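Local coordinates for protein murein peptide amidase A (Escherichia coli O157:H7, PDB 5HXD) that probably cleaves the gamma-D-glutamyl-diaminopimelate amide bond of the murein tripeptide, acting as a zinc-dependent amidase of the peptidase M14 family in cell-wall peptide breakdown, at residues A[55-63]-A[73-81]; A[153-164]-A[204-213]. All blocks are in the same frame, centred on the assembly; numbering follows the deposited sequence.

Interaction 1: residues A[55-63]-A[73-81]; sequences SVVTLSCAL and HHVVLCVNP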
ATOM      1  N   SER A  55      -6.631   2.449  -4.598  1.00 45.46           N
ATOM      2  CA  SER A  55      -7.913   1.736  -4.643  1.00 50.76           C
ATOM      3  C   SER A  55      -8.059   0.792  -3.446  1.00 49.32           C
ATOM      4  O   SER A  55      -9.164   0.546  -2.984  1.00 49.31           O
ATOM      5  CB  SER A  55      -8.089   0.984  -5.973  1.00 43.08           C
ATOM      6  OG  SER A  55      -6.855   0.544  -6.520  1.00 48.81           O
ATOM      7  N   VAL A  56      -6.948   0.297  -2.911  1.00 47.16           N
ATOM      8  CA  VAL A  56      -7.012  -0.595  -1.756  1.00 45.04           C
ATOM      9  C   VAL A  56      -7.369   0.164  -0.492  1.00 48.68           C
ATOM     10  O   VAL A  56      -7.953  -0.392   0.435  1.00 53.04           O
ATOM     11  CB  VAL A  56      -5.697  -1.333  -1.528  1.00 41.14           C
ATOM     12  CG1 VAL A  56      -5.811  -2.255  -0.313  1.00 36.41           C
ATOM     13  CG2 VAL A  56      -5.311  -2.106  -2.783  1.00 39.13           C
ATOM     14  N   VAL A  57      -7.036   1.446  -0.449  1.00 47.51           N
ATOM     15  CA  VAL A  57      -7.453   2.250   0.691  1.00 48.99           C
ATOM     16  C   VAL A  57      -8.898   2.690   0.489  1.00 49.91           C
ATOM     17  O   VAL A  57      -9.670   2.735   1.435  1.00 51.29           O
ATOM     18  CB  VAL A  57      -6.550   3.464   0.896  1.00 47.80           C
ATOM     19  CG1 VAL A  57      -7.074   4.326   2.023  1.00 49.23           C
ATOM     20  CG2 VAL A  57      -5.130   3.007   1.189  1.00 44.64           C
ATOM     21  N   THR A  58      -9.259   2.971  -0.760  1.00 51.03           N
ATOM     22  CA  THR A  58     -10.610   3.402  -1.097  1.00 52.65           C
ATOM     23  C   THR A  58     -11.637   2.312  -0.822  1.00 53.22           C
ATOM     24  O   THR A  58     -12.667   2.559  -0.191  1.00 51.28           O
ATOM     25  CB  THR A  58     -10.727   3.809  -2.567  1.00 55.38           C
ATOM     26  OG1 THR A  58      -9.950   4.986  -2.803  1.00 45.80           O
ATOM     27  CG2 THR A  58     -12.183   4.100  -2.906  1.00 56.98           C
ATOM     28  N   LEU A  59     -11.342   1.107  -1.301  1.00 55.70           N
ATOM     29  CA  LEU A  59     -12.190  -0.057  -1.047  1.00 52.53           C
ATOM     30  C   LEU A  59     -12.235  -0.434   0.430  1.00 49.51           C
ATOM     31  O   LEU A  59     -13.275  -0.848   0.923  1.00 54.41           O
ATOM     32  CB  LEU A  59     -11.719  -1.253  -1.874  1.00 51.20           C
ATOM     33  CG  LEU A  59     -12.577  -2.515  -1.767  1.00 50.11           C
ATOM     34  CD1 LEU A  59     -14.014  -2.210  -2.148  1.00 50.63           C
ATOM     35  CD2 LEU A  59     -11.998  -3.617  -2.649  1.00 50.06           C
ATOM     36  N   SER A  60     -11.111  -0.294   1.132  1.00 55.98           N
ATOM     37  CA  SER A  60     -11.056  -0.552   2.574  1.00 53.72           C
ATOM     38  C   SER A  60     -11.884   0.470   3.341  1.00 56.55           C
ATOM     39  O   SER A  60     -12.427   0.171   4.408  1.00 52.02           O
ATOM     40  CB  SER A  60      -9.607  -0.529   3.081  1.00 52.64           C
ATOM     41  OG  SER A  60      -9.542  -0.791   4.480  1.00 54.54           O
ATOM     42  N   CYS A  61     -11.964   1.685   2.793  1.00 59.54           N
ATOM     43  CA  CYS A  61     -12.740   2.764   3.405  1.00 57.68           C
ATOM     44  C   CYS A  61     -14.215   2.533   3.158  1.00 57.87           C
ATOM     45  O   CYS A  61     -15.042   2.691   4.057  1.00 60.11           O
ATOM     46  CB  CYS A  61     -12.322   4.130   2.857  1.00 57.35           C
ATOM     47  SG  CYS A  61     -10.789   4.784   3.577  1.00 59.50           S
ATOM     48  N   ALA A  62     -14.535   2.150   1.930  1.00 51.12           N
ATOM     49  CA  ALA A  62     -15.903   1.861   1.564  1.00 52.72           C
ATOM     50  C   ALA A  62     -16.424   0.686   2.364  1.00 53.76           C
ATOM     51  O   ALA A  62     -17.532   0.733   2.861  1.00 56.92           O
ATOM     52  CB  ALA A  62     -16.001   1.588   0.101  1.00 54.75           C
ATOM     53  N   LEU A  63     -15.612  -0.356   2.502  1.00 52.00           N
ATOM     54  CA  LEU A  63     -15.994  -1.535   3.264  1.00 47.27           C
ATOM     55  C   LEU A  63     -16.216  -1.203   4.735  1.00 51.31           C
ATOM     56  O   LEU A  63     -17.051  -1.811   5.395  1.00 56.22           O
ATOM     57  CB  LEU A  63     -14.932  -2.618   3.106  1.00 47.11           C
ATOM     58  CG  LEU A  63     -15.083  -3.977   3.789  1.00 48.43           C
ATOM     59  CD1 LEU A  63     -16.356  -4.651   3.390  1.00 44.82           C
ATOM     60  CD2 LEU A  63     -13.921  -4.847   3.392  1.00 49.01           C
ATOM     61  N   HIS A  73     -21.923  -7.884  -2.293  1.00 58.86           N
ATOM     62  CA  HIS A  73     -20.805  -8.504  -3.008  1.00 53.28           C
ATOM     63  C   HIS A  73     -19.588  -8.807  -2.127  1.00 49.91           C
ATOM     64  O   HIS A  73     -19.306  -8.087  -1.181  1.00 49.65           O
ATOM     65  CB  HIS A  73     -20.382  -7.598  -4.177  1.00 57.11           C
ATOM     66  CG  HIS A  73     -21.531  -7.130  -5.028  1.00 57.27           C
ATOM     67  ND1 HIS A  73     -22.515  -7.979  -5.482  1.00 48.93           N
ATOM     68  CD2 HIS A  73     -21.845  -5.901  -5.511  1.00 56.54           C
ATOM     69  CE1 HIS A  73     -23.388  -7.297  -6.204  1.00 48.26           C
ATOM     70  NE2 HIS A  73     -23.004  -6.032  -6.235  1.00 48.28           N
ATOM     71  N   HIS A  74     -18.878  -9.884  -2.462  1.00 48.76           N
ATOM     72  CA  HIS A  74     -17.653 -10.294  -1.775  1.00 46.08           C
ATOM     73  C   HIS A  74     -16.480  -9.342  -2.039  1.00 46.14           C
ATOM     74  O   HIS A  74     -16.400  -8.724  -3.104  1.00 45.89           O
ATOM     75  CB  HIS A  74     -17.234 -11.704  -2.209  1.00 46.37           C
ATOM     76  CG  HIS A  74     -18.305 -12.738  -2.062  1.00 45.53           C
ATOM     77  ND1 HIS A  74     -18.836 -13.088  -0.842  1.00 50.23           N
ATOM     78  CD2 HIS A  74     -18.920 -13.519  -2.978  1.00 47.43           C
ATOM     79  CE1 HIS A  74     -19.748 -14.027  -1.011  1.00 40.79           C
ATOM     80  NE2 HIS A  74     -19.818 -14.307  -2.299  1.00 42.36           N
ATOM     81  N   VAL A  75     -15.549  -9.262  -1.089  1.00 47.67           N
ATOM     82  CA  VAL A  75     -14.454  -8.292  -1.174  1.00 45.44           C
ATOM     83  C   VAL A  75     -13.090  -8.873  -0.807  1.00 44.48           C
ATOM     84  O   VAL A  75     -12.934  -9.512   0.239  1.00 45.96           O
ATOM     85  CB  VAL A  75     -14.727  -7.064  -0.265  1.00 48.43           C
ATOM     86  CG1 VAL A  75     -13.502  -6.137  -0.213  1.00 46.31           C
ATOM     87  CG2 VAL A  75     -15.971  -6.307  -0.743  1.00 41.84           C
ATOM     88  N   VAL A  76     -12.124  -8.654  -1.698  1.00 40.46           N
ATOM     89  CA  VAL A  76     -10.701  -8.858  -1.427  1.00 44.56           C
ATOM     90  C   VAL A  76      -9.933  -7.529  -1.550  1.00 41.81           C
ATOM     91  O   VAL A  76      -9.762  -6.996  -2.649  1.00 44.17           O
ATOM     92  CB  VAL A  76     -10.087  -9.885  -2.410  1.00 47.20           C
ATOM     93  CG1 VAL A  76      -8.555  -9.926  -2.283  1.00 38.84           C
ATOM     94  CG2 VAL A  76     -10.723 -11.248  -2.222  1.00 38.67           C
ATOM     95  N   LEU A  77      -9.476  -6.985  -0.428  1.00 44.24           N
ATOM     96  CA  LEU A  77      -8.768  -5.700  -0.445  1.00 38.86           C
ATOM     97  C   LEU A  77      -7.391  -5.794  -1.096  1.00 42.70           C
ATOM     98  O   LEU A  77      -6.984  -4.884  -1.817  1.00 45.75           O
ATOM     99  CB  LEU A  77      -8.615  -5.149   0.968  1.00 38.13           C
ATOM    100  CG  LEU A  77      -9.913  -4.699   1.624  1.00 43.01           C
ATOM    101  CD1 LEU A  77      -9.677  -4.310   3.060  1.00 45.44           C
ATOM    102  CD2 LEU A  77     -10.451  -3.540   0.845  1.00 45.86           C
ATOM    103  N   CYS A  78      -6.670  -6.884  -0.852  1.00 39.35           N
ATOM    104  CA  CYS A  78      -5.306  -6.969  -1.346  1.00 38.51           C
ATOM    105  C   CYS A  78      -4.937  -8.378  -1.832  1.00 41.06           C
ATOM    106  O   CYS A  78      -4.696  -9.297  -1.039  1.00 38.70           O
ATOM    107  CB  CYS A  78      -4.342  -6.491  -0.255  1.00 39.96           C
ATOM    108  SG  CYS A  78      -2.703  -6.086  -0.829  1.00 43.49           S
ATOM    109  N   VAL A  79      -4.909  -8.540  -3.152  1.00 39.75           N
ATOM    110  CA  VAL A  79      -4.558  -9.814  -3.764  1.00 37.96           C
ATOM    111  C   VAL A  79      -3.090 -10.152  -3.454  1.00 44.20           C
ATOM    112  O   VAL A  79      -2.744 -11.311  -3.213  1.00 43.31           O
ATOM    113  CB  VAL A  79      -4.811  -9.782  -5.297  1.00 40.08           C
ATOM    114  CG1 VAL A  79      -4.154 -10.955  -5.986  1.00 42.30           C
ATOM    115  CG2 VAL A  79      -6.312  -9.768  -5.610  1.00 39.16           C
ATOM    116  N   ASN A  80      -2.255  -9.112  -3.387  1.00 42.52           N
ATOM    117  CA  ASN A  80      -0.799  -9.244  -3.302  1.00 35.86           C
ATOM    118  C   ASN A  80      -0.213  -8.553  -2.076  1.00 38.85           C
ATOM    119  O   ASN A  80       0.494  -7.579  -2.211  1.00 38.08           O
ATOM    120  CB  ASN A  80      -0.196  -8.664  -4.584  1.00 38.08           C
ATOM    121  CG  ASN A  80       1.312  -8.764  -4.653  1.00 37.60           C
ATOM    122  OD1 ASN A  80       1.946  -9.479  -3.879  1.00 43.97           O
ATOM    123  ND2 ASN A  80       1.895  -8.055  -5.612  1.00 34.23           N
ATOM    124  N   PRO A  81      -0.499  -9.057  -0.868  1.00 42.28           N
ATOM    125  CA  PRO A  81      -0.094  -8.338   0.351  1.00 37.03           C
ATOM    126  C   PRO A  81       1.420  -8.212   0.576  1.00 40.24           C
ATOM    127  O   PRO A  81       1.835  -7.364   1.387  1.00 38.76           O
ATOM    128  CB  PRO A  81      -0.736  -9.164   1.475  1.00 37.96           C
ATOM    129  CG  PRO A  81      -1.070 -10.466   0.885  1.00 36.47           C
ATOM    130  CD  PRO A  81      -1.288 -10.261  -0.570  1.00 37.20           C
TER
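V56 sets both of its methyl groups against the flat peptide carbonyl of L77: CG1 stands 3.2 Å and CG2 3.4 Å from L77 O. No aromatic ring or other planar side chain joins them; the rest of the contact is aliphatic branches. The motif is a beta-alpha-beta unit, in which strand 43-45 leads into helix 53-65 and the chain returns through strand 74-76, parallel to the first strand and next to it in the central mixed sheet. Segment 55-63 of the helix lies over segment 73-81, its axis 10.0 Å from that of strand 74-76 and running largely against it, at 142°. L77 contributes the largest share of the buried surface. With its CG beside the backbone N (chi1 -69°) and the chain then extended, its two methyls end against the helix, CD2 lying 3.3 Å from S60 N and CD1 3.8 Å from S60 CB. That backbone N is already bonded to V56 O within the helix, so the methyl meets a satisfied amide. One turn apart, L59 and L63 share a conformation: each has CG opposite the backbone N (chi1 near 180°), which sends a CD2 methyl to V75. L59 also lays its CG 3.5 Å from L77 CD2, the two leucines crossing at a slant. The hydroxyl of S60 bonds to R64 NE and to L86 O of the second subunit, so this helix serves the core on one side and the dimer on another. Just past L77, C78 joins C84 in a disulfide. V75 CG1 receives two methyls tip to tip, L59 CD2 at 3.8 Å and L63 CD2 at 3.9 Å.

Interaction 2: residues A[153-164]-A[204-213]; sequences VVSFHDPLACIE and LHCITAEFPP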
ATOM      1  N   VAL A 153     -16.710 -10.137 -11.540  1.00 44.96           N
ATOM      2  CA  VAL A 153     -15.574  -9.619 -10.793  1.00 40.74           C
ATOM      3  C   VAL A 153     -15.225  -8.209 -11.250  1.00 40.69           C
ATOM      4  O   VAL A 153     -15.048  -7.983 -12.433  1.00 42.03           O
ATOM      5  CB  VAL A 153     -14.316 -10.531 -10.956  1.00 48.13           C
ATOM      6  CG1 VAL A 153     -13.147 -10.049 -10.064  1.00 39.22           C
ATOM      7  CG2 VAL A 153     -14.650 -11.977 -10.637  1.00 49.37           C
ATOM      8  N   VAL A 154     -15.125  -7.262 -10.318  1.00 41.52           N
ATOM      9  CA  VAL A 154     -14.496  -5.974 -10.615  1.00 42.24           C
ATOM     10  C   VAL A 154     -13.113  -5.903  -9.949  1.00 46.13           C
ATOM     11  O   VAL A 154     -12.988  -6.022  -8.725  1.00 45.81           O
ATOM     12  CB  VAL A 154     -15.344  -4.766 -10.145  1.00 42.49           C
ATOM     13  CG1 VAL A 154     -14.533  -3.483 -10.268  1.00 43.29           C
ATOM     14  CG2 VAL A 154     -16.631  -4.648 -10.956  1.00 50.61           C
ATOM     15  N   SER A 155     -12.078  -5.724 -10.763  1.00 46.32           N
ATOM     16  CA  SER A 155     -10.705  -5.647 -10.274  1.00 42.91           C
ATOM     17  C   SER A 155     -10.125  -4.254 -10.493  1.00 46.44           C
ATOM     18  O   SER A 155      -9.958  -3.819 -11.624  1.00 48.67           O
ATOM     19  CB  SER A 155      -9.839  -6.689 -10.966  1.00 42.14           C
ATOM     20  OG  SER A 155      -8.476  -6.348 -10.851  1.00 44.70           O
ATOM     21  N   PHE A 156      -9.828  -3.563  -9.398  1.00 48.26           N
ATOM     22  CA  PHE A 156      -9.305  -2.197  -9.447  1.00 50.15           C
ATOM     23  C   PHE A 156      -7.791  -2.115  -9.629  1.00 44.95           C
ATOM     24  O   PHE A 156      -7.061  -2.849  -8.970  1.00 39.89           O
ATOM     25  CB  PHE A 156      -9.691  -1.464  -8.171  1.00 48.40           C
ATOM     26  CG  PHE A 156     -11.128  -1.143  -8.096  1.00 43.97           C
ATOM     27  CD1 PHE A 156     -11.591   0.062  -8.567  1.00 45.67           C
ATOM     28  CD2 PHE A 156     -12.024  -2.057  -7.589  1.00 45.35           C
ATOM     29  CE1 PHE A 156     -12.927   0.357  -8.534  1.00 46.86           C
ATOM     30  CE2 PHE A 156     -13.360  -1.768  -7.543  1.00 49.11           C
ATOM     31  CZ  PHE A 156     -13.812  -0.555  -8.017  1.00 50.66           C
ATOM     32  N   HIS A 157      -7.343  -1.215 -10.517  1.00 48.22           N
ATOM     33  CA  HIS A 157      -5.915  -0.935 -10.732  1.00 51.07           C
ATOM     34  C   HIS A 157      -5.560   0.562 -10.788  1.00 48.83           C
ATOM     35  O   HIS A 157      -6.418   1.419 -10.592  1.00 49.04           O
ATOM     36  CB  HIS A 157      -5.436  -1.585 -12.031  1.00 50.49           C
ATOM     37  CG  HIS A 157      -5.260  -3.066 -11.946  1.00 51.13           C
ATOM     38  ND1 HIS A 157      -6.304  -3.929 -11.693  1.00 52.52           N
ATOM     39  CD2 HIS A 157      -4.165  -3.843 -12.106  1.00 54.85           C
ATOM     40  CE1 HIS A 157      -5.859  -5.171 -11.689  1.00 50.99           C
ATOM     41  NE2 HIS A 157      -4.562  -5.148 -11.944  1.00 49.99           N
ATOM     42  N   ASP A 158      -4.281   0.833 -11.083  1.00 53.24           N
ATOM     43  CA  ASP A 158      -3.693   2.163 -11.360  1.00 51.40           C
ATOM     44  C   ASP A 158      -2.871   2.137 -12.638  1.00 56.79           C
ATOM     45  O   ASP A 158      -2.288   1.103 -12.964  1.00 61.70           O
ATOM     46  CB  ASP A 158      -2.734   2.610 -10.254  1.00 54.96           C
ATOM     47  CG  ASP A 158      -3.402   3.375  -9.177  1.00 54.30           C
ATOM     48  OD1 ASP A 158      -4.607   3.667  -9.319  1.00 54.73           O
ATOM     49  OD2 ASP A 158      -2.713   3.673  -8.177  1.00 59.85           O
ATOM     50  N   PRO A 159      -2.747   3.284 -13.329  1.00 56.94           N
ATOM     51  CA  PRO A 159      -3.439   4.554 -13.124  1.00 56.47           C
ATOM     52  C   PRO A 159      -4.076   5.025 -14.429  1.00 53.24           C
ATOM     53  O   PRO A 159      -3.985   6.209 -14.754  1.00 52.46           O
ATOM     54  CB  PRO A 159      -2.298   5.480 -12.714  1.00 53.02           C
ATOM     55  CG  PRO A 159      -1.070   4.904 -13.515  1.00 49.47           C
ATOM     56  CD  PRO A 159      -1.497   3.531 -14.063  1.00 45.53           C
ATOM     57  N   LEU A 160      -4.703   4.105 -15.161  1.00 49.58           N
ATOM     58  CA  LEU A 160      -5.087   4.361 -16.541  1.00 47.81           C
ATOM     59  C   LEU A 160      -6.430   5.066 -16.697  1.00 51.11           C
ATOM     60  O   LEU A 160      -6.873   5.298 -17.825  1.00 48.14           O
ATOM     61  CB  LEU A 160      -5.096   3.053 -17.320  1.00 46.47           C
ATOM     62  CG  LEU A 160      -3.713   2.413 -17.276  1.00 49.07           C
ATOM     63  CD1 LEU A 160      -3.712   1.162 -18.105  1.00 51.61           C
ATOM     64  CD2 LEU A 160      -2.631   3.392 -17.753  1.00 39.05           C
ATOM     65  N   ALA A 161      -7.058   5.402 -15.571  1.00 47.18           N
ATOM     66  CA  ALA A 161      -8.205   6.314 -15.542  1.00 53.42           C
ATOM     67  C   ALA A 161      -9.360   5.916 -16.477  1.00 52.71           C
ATOM     68  O   ALA A 161      -9.808   6.720 -17.304  1.00 50.87           O
ATOM     69  CB  ALA A 161      -7.743   7.738 -15.862  1.00 46.08           C
ATOM     70  N   CYS A 162      -9.859   4.694 -16.319  1.00 50.64           N
ATOM     71  CA  CYS A 162     -10.942   4.224 -17.169  1.00 55.12           C
ATOM     72  C   CYS A 162     -11.545   2.912 -16.672  1.00 57.16           C
ATOM     73  O   CYS A 162     -10.944   2.216 -15.850  1.00 56.58           O
ATOM     74  CB  CYS A 162     -10.439   4.037 -18.596  1.00 54.31           C
ATOM     75  SG  CYS A 162      -9.179   2.764 -18.698  1.00 53.49           S
ATOM     76  N   ILE A 163     -12.730   2.589 -17.193  1.00 53.24           N
ATOM     77  CA  ILE A 163     -13.431   1.345 -16.904  1.00 52.88           C
ATOM     78  C   ILE A 163     -13.346   0.404 -18.102  1.00 57.80           C
ATOM     79  O   ILE A 163     -13.910   0.699 -19.158  1.00 59.84           O
ATOM     80  CB  ILE A 163     -14.914   1.590 -16.578  1.00 50.52           C
ATOM     81  CG1 ILE A 163     -15.065   2.603 -15.445  1.00 47.33           C
ATOM     82  CG2 ILE A 163     -15.611   0.274 -16.228  1.00 48.36           C
ATOM     83  CD1 ILE A 163     -14.473   2.150 -14.155  1.00 50.76           C
ATOM     84  N   GLU A 164     -12.651  -0.723 -17.951  1.00 52.51           N
ATOM     85  CA  GLU A 164     -12.489  -1.657 -19.065  1.00 55.34           C
ATOM     86  C   GLU A 164     -13.486  -2.798 -19.005  1.00 59.91           C
ATOM     87  O   GLU A 164     -13.228  -3.803 -18.351  1.00 61.58           O
ATOM     88  CB  GLU A 164     -11.092  -2.239 -19.080  1.00 57.12           C
ATOM     89  CG  GLU A 164     -10.007  -1.215 -19.155  1.00 64.08           C
ATOM     90  CD  GLU A 164      -8.659  -1.816 -18.911  1.00 62.89           C
ATOM     91  OE1 GLU A 164      -8.308  -2.790 -19.619  1.00 67.02           O
ATOM     92  OE2 GLU A 164      -7.957  -1.317 -18.010  1.00 65.28           O
ATOM     93  N   LEU A 204     -16.379 -16.171 -17.060  1.00 46.02           N
ATOM     94  CA  LEU A 204     -16.676 -15.268 -15.946  1.00 43.90           C
ATOM     95  C   LEU A 204     -16.473 -13.808 -16.334  1.00 41.14           C
ATOM     96  O   LEU A 204     -15.421 -13.448 -16.851  1.00 39.37           O
ATOM     97  CB  LEU A 204     -15.799 -15.595 -14.741  1.00 46.59           C
ATOM     98  CG  LEU A 204     -15.933 -14.626 -13.563  1.00 47.09           C
ATOM     99  CD1 LEU A 204     -17.372 -14.601 -13.059  1.00 43.34           C
ATOM    100  CD2 LEU A 204     -14.966 -14.995 -12.436  1.00 38.92           C
ATOM    101  N   HIS A 205     -17.473 -12.971 -16.083  1.00 41.11           N
ATOM    102  CA  HIS A 205     -17.376 -11.557 -16.447  1.00 44.91           C
ATOM    103  C   HIS A 205     -16.437 -10.798 -15.514  1.00 51.28           C
ATOM    104  O   HIS A 205     -16.763 -10.602 -14.337  1.00 50.88           O
ATOM    105  CB  HIS A 205     -18.751 -10.889 -16.435  1.00 43.29           C
ATOM    106  CG  HIS A 205     -18.743  -9.469 -16.919  1.00 47.13           C
ATOM    107  ND1 HIS A 205     -19.653  -8.529 -16.478  1.00 47.32           N
ATOM    108  CD2 HIS A 205     -17.942  -8.827 -17.800  1.00 51.72           C
ATOM    109  CE1 HIS A 205     -19.408  -7.370 -17.062  1.00 47.30           C
ATOM    110  NE2 HIS A 205     -18.378  -7.523 -17.876  1.00 51.42           N
ATOM    111  N   CYS A 206     -15.282 -10.379 -16.051  1.00 51.48           N
ATOM    112  CA  CYS A 206     -14.312  -9.532 -15.347  1.00 44.93           C
ATOM    113  C   CYS A 206     -14.277  -8.116 -15.947  1.00 54.85           C
ATOM    114  O   CYS A 206     -14.284  -7.926 -17.177  1.00 51.34           O
ATOM    115  CB  CYS A 206     -12.901 -10.145 -15.382  1.00 43.17           C
ATOM    116  SG  CYS A 206     -11.568  -9.134 -14.572  1.00 44.28           S
ATOM    117  N   ILE A 207     -14.253  -7.130 -15.056  1.00 49.49           N
ATOM    118  CA  ILE A 207     -14.172  -5.734 -15.418  1.00 47.89           C
ATOM    119  C   ILE A 207     -12.983  -5.160 -14.686  1.00 49.83           C
ATOM    120  O   ILE A 207     -12.917  -5.260 -13.460  1.00 51.42           O
ATOM    121  CB  ILE A 207     -15.437  -4.946 -15.002  1.00 49.55           C
ATOM    122  CG1 ILE A 207     -16.615  -5.242 -15.916  1.00 52.41           C
ATOM    123  CG2 ILE A 207     -15.175  -3.452 -15.022  1.00 49.16           C
ATOM    124  CD1 ILE A 207     -17.862  -4.447 -15.534  1.00 49.95           C
ATOM    125  N   THR A 208     -12.037  -4.562 -15.398  1.00 48.92           N
ATOM    126  CA  THR A 208     -10.997  -3.843 -14.674  1.00 51.53           C
ATOM    127  C   THR A 208     -11.357  -2.355 -14.629  1.00 53.49           C
ATOM    128  O   THR A 208     -11.602  -1.715 -15.657  1.00 49.77           O
ATOM    129  CB  THR A 208      -9.590  -4.058 -15.280  1.00 52.96           C
ATOM    130  OG1 THR A 208      -9.596  -3.710 -16.666  1.00 58.72           O
ATOM    131  CG2 THR A 208      -9.173  -5.508 -15.134  1.00 52.52           C
ATOM    132  N   ALA A 209     -11.441  -1.838 -13.410  1.00 47.81           N
ATOM    133  CA  ALA A 209     -11.677  -0.431 -13.175  1.00 50.41           C
ATOM    134  C   ALA A 209     -10.358   0.252 -12.840  1.00 52.69           C
ATOM    135  O   ALA A 209      -9.861   0.106 -11.716  1.00 55.77           O
ATOM    136  CB  ALA A 209     -12.679  -0.240 -12.039  1.00 46.08           C
ATOM    137  N   GLU A 210      -9.790   0.999 -13.789  1.00 52.30           N
ATOM    138  CA  GLU A 210      -8.515   1.699 -13.550  1.00 54.13           C
ATOM    139  C   GLU A 210      -8.716   3.107 -12.995  1.00 51.91           C
ATOM    140  O   GLU A 210      -9.217   3.993 -13.686  1.00 50.39           O
ATOM    141  CB  GLU A 210      -7.695   1.780 -14.832  1.00 50.84           C
ATOM    142  CG  GLU A 210      -7.304   0.449 -15.397  1.00 50.35           C
ATOM    143  CD  GLU A 210      -5.877   0.125 -15.107  1.00 53.93           C
ATOM    144  OE1 GLU A 210      -5.307   0.780 -14.212  1.00 56.75           O
ATOM    145  OE2 GLU A 210      -5.321  -0.768 -15.783  1.00 55.45           O
ATOM    146  N   PHE A 211      -8.324   3.302 -11.740  1.00 51.33           N
ATOM    147  CA  PHE A 211      -8.298   4.629 -11.148  1.00 49.97           C
ATOM    148  C   PHE A 211      -7.412   5.546 -11.975  1.00 54.81           C
ATOM    149  O   PHE A 211      -6.590   5.084 -12.762  1.00 56.24           O
ATOM    150  CB  PHE A 211      -7.767   4.570  -9.726  1.00 52.00           C
ATOM    151  CG  PHE A 211      -8.825   4.543  -8.680  1.00 50.83           C
ATOM    152  CD1 PHE A 211     -10.122   4.182  -8.988  1.00 51.85           C
ATOM    153  CD2 PHE A 211      -8.517   4.884  -7.370  1.00 51.48           C
ATOM    154  CE1 PHE A 211     -11.102   4.149  -8.000  1.00 51.20           C
ATOM    155  CE2 PHE A 211      -9.488   4.865  -6.378  1.00 50.99           C
ATOM    156  CZ  PHE A 211     -10.783   4.494  -6.694  1.00 54.47           C
ATOM    157  N   PRO A 212      -7.570   6.859 -11.804  1.00 56.40           N
ATOM    158  CA  PRO A 212      -6.571   7.750 -12.395  1.00 52.37           C
ATOM    159  C   PRO A 212      -5.427   7.895 -11.409  1.00 54.60           C
ATOM    160  O   PRO A 212      -5.517   7.321 -10.317  1.00 52.58           O
ATOM    161  CB  PRO A 212      -7.336   9.053 -12.572  1.00 55.82           C
ATOM    162  CG  PRO A 212      -8.290   9.057 -11.392  1.00 55.89           C
ATOM    163  CD  PRO A 212      -8.662   7.601 -11.145  1.00 54.73           C
ATOM    164  N   PRO A 213      -4.359   8.619 -11.779  1.00 57.23           N
ATOM    165  CA  PRO A 213      -3.395   8.954 -10.726  1.00 50.68           C
ATOM    166  C   PRO A 213      -4.089   9.812  -9.684  1.00 51.89           C
ATOM    167  O   PRO A 213      -4.686  10.829 -10.029  1.00 58.69           O
ATOM    168  CB  PRO A 213      -2.313   9.728 -11.465  1.00 45.92           C
ATOM    169  CG  PRO A 213      -2.425   9.258 -12.886  1.00 48.94           C
ATOM    170  CD  PRO A 213      -3.893   9.042 -13.111  1.00 53.75           C
TER
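E210, predicted to be the proton donor and acceptor of the active site, bends its side chain over H157 and the turn 158-161. Its CB lies 3.4 Å from C162 O. CG, placed beside the backbone N by chi1 of -62°, meets E164 OE2 at 3.2 Å and faces L160 CB. A bend at chi2 (-103°) then swings CD to H157 CB, 3.5 Å away. At the tip OE1 lies 3.2 Å from the carbonyl carbon of D158, while OE2 reaches L160 CD1 and comes within 3.5 Å of E164 OE2; the two carboxylates are nearly coplanar. E210 OE2 also lies close to a bound cacodylate ion, which probably came from the crystallisation liquor and may mark the pocket. H157 turns its imidazole off the same face of the sheet, to the zinc ion that it is predicted to bind with H49 and E52. The backbone bonds set the register. Strand 206-210 runs between parallel strand 153-157 and antiparallel strand 162-164 and bonds to both: H157 N to A209 O and F211 N to H157 O on one edge, E210 N to C162 O (2.7 Å) on the other. Between them the chain reverses through a cis peptide before P159 and a G1 beta bulge, in which A161 and C162 both face E210. On the opposite face, A209 CB fits between F156 CE1 (3.6 Å) and I163 CD1 (3.7 Å). Helix 53-65 packs on F156 of this face and on F211 just past the strand, helix 195-201 covers V153 and C206 on the zinc face, and strands 43-45 and 183-184 continue the sheet beyond 153-157 and 162-164.

Both contacts belong to the same mixed sheet of the M14 fold, but they hold it differently. Interaction 1 is wholly buried and joins a helix to an outermost strand through aliphatic side chains; interaction 2 joins inner strands through backbone hydrogen bonds, and its turn reaches solvent and the active-site pocket. Helix 53-65 connects them: while one side rests on 73-81, S55 and T58 on another side pack against F156 and F211, with T58 OG1 3.6 Å from F211 CE2. E52, just before this helix, and H157, on strand 153-157, are both predicted zinc ligands. Residues in both contacts also touch the second subunit.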